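Long-range contact in catechol 2,3-dioxygenase (Rhodococcus sp., PDB 2WL9), which probably cleaves the aromatic ring of catechols by iron-dependent extradiol dioxygenation during the breakdown of aromatic hydrocarbons: residues T161-Y175 with P187-F201. Sequence-based numbering, arbitrary orientation.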
loop_
_atom_site.group_PDB
_atom_site.type_symbol
_atom_site.label_atom_id
_atom_site.label_comp_id
_atom_site.label_asym_id
_atom_site.label_seq_id
_atom_site.Cartn_x
_atom_site.Cartn_y
_atom_site.Cartn_z
ATOM N N THR C 161 -31.666 7.815 26.639
ATOM C CA THR C 161 -31.341 7.369 25.283
ATOM C C THR C 161 -31.862 8.358 24.240
ATOM O O THR C 161 -31.117 8.750 23.343
ATOM C CB THR C 161 -31.824 5.930 24.986
ATOM O OG1 THR C 161 -31.414 5.061 26.043
ATOM C CG2 THR C 161 -31.214 5.427 23.690
ATOM N N ARG C 162 -33.120 8.779 24.380
ATOM C CA ARG C 162 -33.722 9.760 23.467
ATOM C C ARG C 162 -32.966 11.093 23.457
ATOM O O ARG C 162 -32.726 11.671 22.392
ATOM C CB ARG C 162 -35.196 10.014 23.810
ATOM C CG ARG C 162 -36.105 8.806 23.666
ATOM C CD ARG C 162 -37.555 9.191 23.900
ATOM N NE ARG C 162 -38.393 8.020 24.150
ATOM C CZ ARG C 162 -38.852 7.658 25.347
ATOM N NH1 ARG C 162 -38.570 8.374 26.429
ATOM N NH2 ARG C 162 -39.608 6.575 25.461
ATOM N N PHE C 163 -32.600 11.570 24.647
ATOM C CA PHE C 163 -31.824 12.802 24.791
ATOM C C PHE C 163 -30.504 12.713 24.028
ATOM O O PHE C 163 -30.200 13.563 23.191
ATOM C CB PHE C 163 -31.577 13.101 26.276
ATOM C CG PHE C 163 -30.614 14.236 26.524
ATOM C CD1 PHE C 163 -31.027 15.558 26.384
ATOM C CD2 PHE C 163 -29.301 13.981 26.915
ATOM C CE1 PHE C 163 -30.147 16.609 26.617
ATOM C CE2 PHE C 163 -28.405 15.027 27.150
ATOM C CZ PHE C 163 -28.833 16.347 27.002
ATOM N N TYR C 164 -29.725 11.680 24.313
ATOM C CA TYR C 164 -28.427 11.529 23.672
ATOM C C TYR C 164 -28.506 11.257 22.168
ATOM O O TYR C 164 -27.610 11.658 21.437
ATOM C CB TYR C 164 -27.548 10.527 24.421
ATOM C CG TYR C 164 -27.068 11.093 25.737
ATOM C CD1 TYR C 164 -26.117 12.118 25.769
ATOM C CD2 TYR C 164 -27.580 10.628 26.944
ATOM C CE1 TYR C 164 -25.687 12.660 26.970
ATOM C CE2 TYR C 164 -27.157 11.162 28.158
ATOM C CZ TYR C 164 -26.211 12.175 28.161
ATOM O OH TYR C 164 -25.779 12.700 29.351
ATOM N N ARG C 165 -29.589 10.630 21.705
ATOM C CA ARG C 165 -29.799 10.477 20.261
ATOM C C ARG C 165 -29.976 11.834 19.593
ATOM O O ARG C 165 -29.460 12.059 18.501
ATOM C CB ARG C 165 -30.975 9.552 19.949
ATOM C CG ARG C 165 -30.658 8.100 20.218
ATOM C CD ARG C 165 -31.602 7.133 19.529
ATOM N NE ARG C 165 -31.258 5.758 19.897
ATOM C CZ ARG C 165 -32.088 4.892 20.466
ATOM N NH1 ARG C 165 -33.346 5.230 20.722
ATOM N NH2 ARG C 165 -31.659 3.672 20.775
ATOM N N LEU C 166 -30.681 12.742 20.267
ATOM C CA LEU C 166 -30.874 14.107 19.774
ATOM C C LEU C 166 -29.525 14.817 19.636
ATOM O O LEU C 166 -29.298 15.552 18.668
ATOM C CB LEU C 166 -31.809 14.892 20.707
ATOM C CG LEU C 166 -32.279 16.320 20.379
ATOM C CD1 LEU C 166 -33.438 16.681 21.280
ATOM C CD2 LEU C 166 -31.191 17.366 20.539
ATOM N N LEU C 167 -28.640 14.596 20.611
ATOM C CA LEU C 167 -27.283 15.152 20.576
ATOM C C LEU C 167 -26.458 14.615 19.408
ATOM O O LEU C 167 -25.479 15.236 19.004
ATOM C CB LEU C 167 -26.555 14.920 21.912
ATOM C CG LEU C 167 -26.451 16.137 22.844
ATOM C CD1 LEU C 167 -27.815 16.681 23.211
ATOM C CD2 LEU C 167 -25.647 15.814 24.110
ATOM N N GLY C 168 -26.875 13.475 18.859
ATOM C CA GLY C 168 -26.179 12.863 17.742
ATOM C C GLY C 168 -25.428 11.581 18.065
ATOM O O GLY C 168 -24.824 10.975 17.174
ATOM N N LEU C 169 -25.444 11.161 19.329
ATOM C CA LEU C 169 -24.868 9.865 19.668
ATOM C C LEU C 169 -25.769 8.744 19.168
ATOM O O LEU C 169 -26.984 8.927 19.010
ATOM C CB LEU C 169 -24.602 9.717 21.167
ATOM C CG LEU C 169 -23.441 10.558 21.692
ATOM C CD1 LEU C 169 -23.952 11.595 22.659
ATOM C CD2 LEU C 169 -22.426 9.656 22.361
ATOM N N GLU C 170 -25.159 7.597 18.903
ATOM C CA GLU C 170 -25.889 6.422 18.455
ATOM C C GLU C 170 -25.578 5.235 19.344
ATOM O O GLU C 170 -24.468 5.103 19.861
ATOM C CB GLU C 170 -25.531 6.090 17.006
ATOM C CG GLU C 170 -25.935 7.165 16.022
ATOM C CD GLU C 170 -25.497 6.872 14.603
ATOM O OE1 GLU C 170 -25.976 7.579 13.695
ATOM O OE2 GLU C 170 -24.679 5.947 14.395
ATOM N N GLY C 171 -26.570 4.368 19.518
ATOM C CA GLY C 171 -26.363 3.135 20.260
ATOM C C GLY C 171 -27.648 2.529 20.777
ATOM O O GLY C 171 -28.745 2.889 20.335
ATOM N N ALA C 172 -27.491 1.596 21.710
ATOM C CA ALA C 172 -28.603 0.841 22.275
ATOM C C ALA C 172 -28.048 -0.091 23.341
ATOM O O ALA C 172 -26.880 0.022 23.737
ATOM C CB ALA C 172 -29.316 0.042 21.187
ATOM N N VAL C 173 -28.886 -1.014 23.796
ATOM C CA VAL C 173 -28.477 -2.037 24.752
ATOM C C VAL C 173 -27.369 -2.912 24.163
ATOM O O VAL C 173 -27.466 -3.349 23.022
ATOM C CB VAL C 173 -29.680 -2.916 25.141
ATOM C CG1 VAL C 173 -29.228 -4.105 25.985
ATOM C CG2 VAL C 173 -30.727 -2.084 25.877
ATOM N N GLU C 174 -26.311 -3.158 24.933
ATOM C CA GLU C 174 -25.246 -4.031 24.444
ATOM C C GLU C 174 -25.037 -5.282 25.279
ATOM O O GLU C 174 -24.362 -6.209 24.851
ATOM C CB GLU C 174 -23.936 -3.260 24.263
ATOM C CG GLU C 174 -23.956 -2.353 23.048
ATOM C CD GLU C 174 -22.598 -1.778 22.706
ATOM O OE1 GLU C 174 -21.696 -1.818 23.562
ATOM O OE2 GLU C 174 -22.438 -1.271 21.581
ATOM N N TYR C 175 -25.624 -5.306 26.470
ATOM C CA TYR C 175 -25.553 -6.483 27.323
ATOM C C TYR C 175 -26.918 -6.826 27.877
ATOM O O TYR C 175 -27.769 -5.950 28.006
ATOM C CB TYR C 175 -24.603 -6.230 28.487
ATOM C CG TYR C 175 -23.148 -6.473 28.189
ATOM C CD1 TYR C 175 -22.554 -7.688 28.504
ATOM C CD2 TYR C 175 -22.358 -5.483 27.612
ATOM C CE1 TYR C 175 -21.209 -7.922 28.244
ATOM C CE2 TYR C 175 -21.013 -5.702 27.351
ATOM C CZ TYR C 175 -20.448 -6.924 27.669
ATOM O OH TYR C 175 -19.116 -7.155 27.422
ATOM N N PRO C 187 -27.811 -2.509 30.095
ATOM C CA PRO C 187 -27.042 -1.266 29.950
ATOM C C PRO C 187 -26.945 -0.792 28.508
ATOM O O PRO C 187 -26.723 -1.600 27.604
ATOM C CB PRO C 187 -25.638 -1.639 30.434
ATOM C CG PRO C 187 -25.726 -2.977 31.007
ATOM C CD PRO C 187 -26.965 -3.637 30.521
ATOM N N VAL C 188 -27.065 0.518 28.315
ATOM C CA VAL C 188 -27.034 1.127 26.994
ATOM C C VAL C 188 -25.669 1.753 26.776
ATOM O O VAL C 188 -25.119 2.363 27.685
ATOM C CB VAL C 188 -28.160 2.193 26.842
ATOM C CG1 VAL C 188 -28.044 2.963 25.522
ATOM C CG2 VAL C 188 -29.523 1.525 26.942
ATOM N N PHE C 189 -25.124 1.571 25.577
ATOM C CA PHE C 189 -23.825 2.129 25.209
ATOM C C PHE C 189 -23.987 2.946 23.944
ATOM O O PHE C 189 -24.683 2.534 23.011
ATOM C CB PHE C 189 -22.810 1.010 24.968
ATOM C CG PHE C 189 -22.480 0.208 26.196
ATOM C CD1 PHE C 189 -21.252 0.361 26.824
ATOM C CD2 PHE C 189 -23.385 -0.716 26.714
ATOM C CE1 PHE C 189 -20.936 -0.376 27.963
ATOM C CE2 PHE C 189 -23.078 -1.456 27.848
ATOM C CZ PHE C 189 -21.849 -1.285 28.473
ATOM N N MET C 190 -23.326 4.100 23.907
ATOM C CA MET C 190 -23.485 5.023 22.797
ATOM C C MET C 190 -22.159 5.607 22.328
ATOM O O MET C 190 -21.250 5.833 23.122
ATOM C CB MET C 190 -24.474 6.132 23.163
ATOM C CG MET C 190 -25.791 5.593 23.702
ATOM S SD MET C 190 -27.049 6.839 23.892
ATOM C CE MET C 190 -27.598 7.045 22.194
ATOM N N HIS C 191 -22.081 5.850 21.021
ATOM C CA HIS C 191 -20.867 6.320 20.358
ATOM C C HIS C 191 -21.176 7.492 19.413
ATOM O O HIS C 191 -22.310 7.656 18.960
ATOM C CB HIS C 191 -20.229 5.167 19.574
ATOM C CG HIS C 191 -21.223 4.329 18.827
ATOM N ND1 HIS C 191 -21.684 4.663 17.572
ATOM C CD2 HIS C 191 -21.863 3.186 19.172
ATOM C CE1 HIS C 191 -22.554 3.752 17.169
ATOM N NE2 HIS C 191 -22.676 2.842 18.120
ATOM N N CYS C 192 -20.168 8.311 19.132
ATOM C CA CYS C 192 -20.324 9.435 18.204
ATOM C C CYS C 192 -19.082 9.600 17.319
ATOM O O CYS C 192 -18.927 10.602 16.620
ATOM C CB CYS C 192 -20.623 10.726 18.973
ATOM S SG CYS C 192 -19.366 11.188 20.180
ATOM N N ASN C 193 -18.207 8.598 17.370
ATOM C CA ASN C 193 -16.969 8.560 16.586
ATOM C C ASN C 193 -16.397 7.145 16.635
ATOM O O ASN C 193 -17.097 6.206 17.036
ATOM C CB ASN C 193 -15.948 9.582 17.110
ATOM C CG ASN C 193 -15.624 9.389 18.577
ATOM O OD1 ASN C 193 -15.326 8.277 19.020
ATOM N ND2 ASN C 193 -15.682 10.472 19.342
ATOM N N ASP C 194 -15.133 7.000 16.241
ATOM C CA ASP C 194 -14.484 5.685 16.169
ATOM C C ASP C 194 -14.277 5.010 17.528
ATOM O O ASP C 194 -13.966 3.822 17.571
ATOM C CB ASP C 194 -13.139 5.778 15.441
ATOM C CG ASP C 194 -13.272 5.722 13.920
ATOM O OD1 ASP C 194 -12.258 6.008 13.240
ATOM O OD2 ASP C 194 -14.366 5.393 13.400
ATOM N N ARG C 195 -14.423 5.744 18.632
ATOM C CA ARG C 195 -14.337 5.104 19.945
ATOM C C ARG C 195 -15.561 4.229 20.168
ATOM O O ARG C 195 -16.700 4.704 20.037
ATOM C CB ARG C 195 -14.190 6.122 21.082
ATOM C CG ARG C 195 -13.860 5.458 22.409
ATOM C CD ARG C 195 -13.699 6.462 23.545
ATOM N NE ARG C 195 -12.581 7.394 23.360
ATOM C CZ ARG C 195 -11.292 7.092 23.527
ATOM N NH1 ARG C 195 -10.911 5.863 23.865
ATOM N NH2 ARG C 195 -10.371 8.027 23.345
ATOM N N HIS C 196 -15.327 2.961 20.517
ATOM C CA HIS C 196 -16.419 1.981 20.627
ATOM C C HIS C 196 -17.654 2.575 21.289
ATOM O O HIS C 196 -18.765 2.456 20.766
ATOM C CB HIS C 196 -16.023 0.717 21.388
ATOM C CG HIS C 196 -17.183 -0.201 21.610
ATOM N ND1 HIS C 196 -17.538 -1.179 20.707
ATOM C CD2 HIS C 196 -18.113 -0.243 22.594
ATOM C CE1 HIS C 196 -18.627 -1.794 21.132
ATOM N NE2 HIS C 196 -18.998 -1.246 22.274
ATOM N N HIS C 197 -17.449 3.175 22.458
ATOM C CA HIS C 197 -18.457 4.041 23.067
ATOM C C HIS C 197 -17.804 5.201 23.817
ATOM O O HIS C 197 -16.662 5.084 24.280
ATOM C CB HIS C 197 -19.439 3.255 23.959
ATOM C CG HIS C 197 -18.790 2.469 25.057
ATOM N ND1 HIS C 197 -18.833 2.859 26.379
ATOM C CD2 HIS C 197 -18.102 1.302 25.035
ATOM C CE1 HIS C 197 -18.197 1.969 27.122
ATOM N NE2 HIS C 197 -17.743 1.016 26.330
ATOM N N SER C 198 -18.528 6.319 23.877
ATOM C CA SER C 198 -18.172 7.492 24.675
ATOM C C SER C 198 -18.995 7.544 25.954
ATOM O O SER C 198 -18.645 8.250 26.902
ATOM C CB SER C 198 -18.465 8.769 23.889
ATOM O OG SER C 198 -17.794 8.773 22.657
ATOM N N LEU C 199 -20.093 6.793 25.975
ATOM C CA LEU C 199 -21.101 6.941 27.023
ATOM C C LEU C 199 -21.848 5.641 27.259
ATOM O O LEU C 199 -22.195 4.948 26.301
ATOM C CB LEU C 199 -22.096 8.032 26.616
ATOM C CG LEU C 199 -23.241 8.426 27.545
ATOM C CD1 LEU C 199 -22.696 8.943 28.858
ATOM C CD2 LEU C 199 -24.079 9.476 26.864
ATOM N N ALA C 200 -22.089 5.318 28.534
ATOM C CA ALA C 200 -22.940 4.192 28.908
ATOM C C ALA C 200 -23.741 4.489 30.181
ATOM O O ALA C 200 -23.353 5.341 30.986
ATOM C CB ALA C 200 -22.119 2.913 29.070
ATOM N N PHE C 201 -24.877 3.810 30.329
ATOM C CA PHE C 201 -25.754 3.971 31.495
ATOM C C PHE C 201 -26.758 2.810 31.609
ATOM O O PHE C 201 -26.818 1.944 30.736
ATOM C CB PHE C 201 -26.475 5.331 31.469
ATOM C CG PHE C 201 -27.058 5.693 30.133
ATOM C CD1 PHE C 201 -26.365 6.524 29.258
ATOM C CD2 PHE C 201 -28.306 5.210 29.748
ATOM C CE1 PHE C 201 -26.900 6.862 28.017
ATOM C CE2 PHE C 201 -28.847 5.537 28.514
ATOM C CZ PHE C 201 -28.143 6.368 27.644
#
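Glu174 and His196 meet through a nearly straight hydrogen bond: His196 NE2 donates to Glu174 OE1 at 3.0 Å, close to the imidazole plane and on the oxygen's syn lone pair. With CG anti to its carbonyl carbon (chi1 -74°) and an extended chain, Glu174 carries its carboxylate along Phe189, where OE1 lies 3.3 Å from Phe189 CB.

Glu174 follows the end of strand 170-173, Phe189 lies on strand 184-191, and His196 comes from the loop leading to strand 199-201. In the antiparallel ladder of the first two strands, Glu170 and His191 exchange two backbone bonds, Ala172 and Phe189 another two, and Glu174 N closes the end on Pro187 O. The imidazole of His191 folds back over the ladder, placing Glu170 O 3.2 Å above its centre. On the other face of the sheet helix 157-167 packs down: Leu199 CD2 sits 3.4 Å from the centroid of the Tyr164 ring, while Phe163 covers the opposite face. Met190 SD lies against Tyr164 CB, and the bend at chi3 (78°) turns CE to within 3.8 Å of Arg165 CG. Arg165 NH2 in turn binds Gly171 O, tying helix to strand.

Strand 149-152, this helix and these three strands follow the beta-alpha-beta-beta-beta order of the vicinal oxygen chelate fold; the contact joins the helix to the last three strands. The Phe189 side chain comes within about 6 Å of the bound iron. Asn246 gives Glu174 OE1 a second hydrogen bond, which should stabilise the charge of this buried carboxylate and fix it, and the carboxylate in turn orients the imidazole of His196.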